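Local coordinates for sensor protein (Vibrio cholerae O1 biovar El Tor, PDB 3MXQ) that is probably a sensor histidine kinase that transfers a phosphoryl group from ATP to a histidine, represented here by its PAS-type sensor domain, at residues A[81-84]-A[85-88]. Sequence-based numbering, arbitrary orientation.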
ATOM      1  N   LYS A  81      23.927 -12.265  -9.948  1.00 34.81           N
ATOM      2  CA  LYS A  81      23.154 -11.682  -8.884  1.00 33.97           C
ATOM      3  C   LYS A  81      22.535 -12.741  -7.982  1.00 33.75           C
ATOM      4  O   LYS A  81      22.649 -12.654  -6.759  1.00 34.03           O
ATOM      5  CB  LYS A  81      22.089 -10.773  -9.462  1.00 33.80           C
ATOM      6  CG  LYS A  81      22.646  -9.563 -10.133  1.00 33.96           C
ATOM      7  CD  LYS A  81      23.439  -8.746  -9.155  1.00 35.83           C
ATOM      8  CE  LYS A  81      23.452  -7.293  -9.584  1.00 37.41           C
ATOM      9  NZ  LYS A  81      23.822  -6.389  -8.460  1.00 38.93           N
ATOM     10  N   ILE A  82      21.894 -13.742  -8.572  1.00 33.27           N
ATOM     11  CA  ILE A  82      21.249 -14.779  -7.778  1.00 33.05           C
ATOM     12  C   ILE A  82      22.283 -15.604  -7.019  1.00 33.54           C
ATOM     13  O   ILE A  82      22.092 -15.953  -5.853  1.00 33.29           O
ATOM     14  CB  ILE A  82      20.366 -15.672  -8.647  1.00 32.96           C
ATOM     15  CG1 ILE A  82      19.207 -14.854  -9.225  1.00 32.70           C
ATOM     16  CG2 ILE A  82      19.803 -16.837  -7.836  1.00 32.69           C
ATOM     17  CD1 ILE A  82      18.678 -15.401 -10.522  1.00 32.46           C
ATOM     18  N   ASP A  83      23.399 -15.892  -7.678  1.00 34.29           N
ATOM     19  CA  ASP A  83      24.447 -16.687  -7.056  1.00 34.76           C
ATOM     20  C   ASP A  83      25.116 -15.951  -5.905  1.00 34.78           C
ATOM     21  O   ASP A  83      25.430 -16.564  -4.885  1.00 34.72           O
ATOM     22  CB  ASP A  83      25.440 -17.179  -8.101  1.00 34.96           C
ATOM     23  CG  ASP A  83      24.857 -18.293  -8.966  1.00 36.39           C
ATOM     24  OD1 ASP A  83      23.699 -18.692  -8.725  1.00 38.10           O
ATOM     25  OD2 ASP A  83      25.542 -18.781  -9.888  1.00 38.66           O
ATOM     26  N   THR A  84      25.284 -14.637  -6.051  1.00 34.94           N
ATOM     27  CA  THR A  84      25.794 -13.798  -4.972  1.00 35.08           C
ATOM     28  C   THR A  84      24.950 -14.010  -3.721  1.00 35.77           C
ATOM     29  O   THR A  84      25.476 -14.352  -2.664  1.00 35.77           O
ATOM     30  CB  THR A  84      25.851 -12.313  -5.383  1.00 34.78           C
ATOM     31  OG1 THR A  84      26.718 -12.187  -6.511  1.00 35.44           O
ATOM     32  CG2 THR A  84      26.398 -11.439  -4.270  1.00 33.47           C
ATOM     33  N   ALA A  85      23.642 -13.856  -3.859  1.00 36.66           N
ATOM     34  CA  ALA A  85      22.738 -14.098  -2.758  1.00 37.90           C
ATOM     35  C   ALA A  85      22.948 -15.486  -2.172  1.00 38.89           C
ATOM     36  O   ALA A  85      23.002 -15.646  -0.956  1.00 38.62           O
ATOM     37  CB  ALA A  85      21.292 -13.924  -3.212  1.00 37.92           C
ATOM     38  N   LEU A  86      23.082 -16.479  -3.048  1.00 40.33           N
ATOM     39  CA  LEU A  86      23.136 -17.872  -2.626  1.00 41.86           C
ATOM     40  C   LEU A  86      24.386 -18.198  -1.831  1.00 43.31           C
ATOM     41  O   LEU A  86      24.338 -19.053  -0.944  1.00 43.46           O
ATOM     42  CB  LEU A  86      23.003 -18.826  -3.817  1.00 41.68           C
ATOM     43  CG  LEU A  86      21.644 -18.935  -4.520  1.00 41.21           C
ATOM     44  CD1 LEU A  86      21.733 -19.791  -5.770  1.00 40.50           C
ATOM     45  CD2 LEU A  86      20.578 -19.484  -3.596  1.00 40.51           C
ATOM     46  N   VAL A  87      25.489 -17.508  -2.135  1.00 44.87           N
ATOM     47  CA  VAL A  87      26.790 -17.794  -1.502  1.00 46.47           C
ATOM     48  C   VAL A  87      27.129 -16.900  -0.305  1.00 47.73           C
ATOM     49  O   VAL A  87      27.764 -17.362   0.639  1.00 47.95           O
ATOM     50  CB  VAL A  87      27.986 -17.771  -2.508  1.00 46.29           C
ATOM     51  CG1 VAL A  87      27.753 -18.717  -3.672  1.00 45.98           C
ATOM     52  CG2 VAL A  87      28.232 -16.375  -3.016  1.00 46.08           C
ATOM     53  N   ILE A  88      26.728 -15.628  -0.340  1.00 49.01           N
ATOM     54  CA  ILE A  88      27.074 -14.721   0.752  1.00 50.42           C
ATOM     55  C   ILE A  88      25.948 -14.633   1.752  1.00 51.29           C
ATOM     56  O   ILE A  88      26.022 -13.880   2.721  1.00 51.42           O
ATOM     57  CB  ILE A  88      27.531 -13.303   0.283  1.00 50.30           C
ATOM     58  CG1 ILE A  88      26.356 -12.397  -0.061  1.00 49.57           C
ATOM     59  CG2 ILE A  88      28.535 -13.396  -0.870  1.00 50.94           C
ATOM     60  CD1 ILE A  88      26.661 -10.940   0.165  1.00 48.31           C
TER
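Leu86 and Ile82, one helical turn apart, lie side by side and point the same way, a worked example of how i/i+4 side chains align on one face of a helix. Followed outward, Leu86 begins with CB beside two backbone oxygens of the preceding turn, 3.5 Å from Asp83 O and slightly farther from Ile82 O. The next atom, CG, lies anti to its own carbonyl carbon (chi1 -70°), which turns it back along the helix until it rests 3.3 Å from Ile82 O. At the tip, CD1 has neighbours of two kinds: the methyl CG2 of Ile82 at 4.1 Å and the carboxylate oxygen OD1 of Asp83 at 3.7 Å. That aspartate slants across the leucine; the OD1 that touches the methyl is also hydrogen-bonded to Tyr42 OH, and OD2 forms a salt bridge with Lys79 NZ, partners that probably offset its charge. Underneath run the i/i+4 bonds of an alpha helix, among them Leu86 N to Ile82 O at 3.0 Å and Ile88 N to Thr84 O at 2.9 Å. Val87 N bonds chiefly to Asp83 O (2.9 Å) and only weakly to Thr84 O. Thr84 OG1 turns back to bond Arg80 O, while the Val87 methyls flank Asp83 O, CG1 and CG2 each at 3.4 Å. In the PAS fold these turns of helix 75-88 pack on the antiparallel sheet: Leu86 and Ile82 rest on Val137 of strand 134-145, Leu86 also reaching Ile134, and Ala85 meets Val124 of strand 118-128. Lys81 leans on that second strand too, through Leu122 and Val124, and its NZ is hydrogen-bonded to Ser94 OG on strand 92-95, outermost in the sheet of this chain, whereas Val87 and Ile88 are exposed.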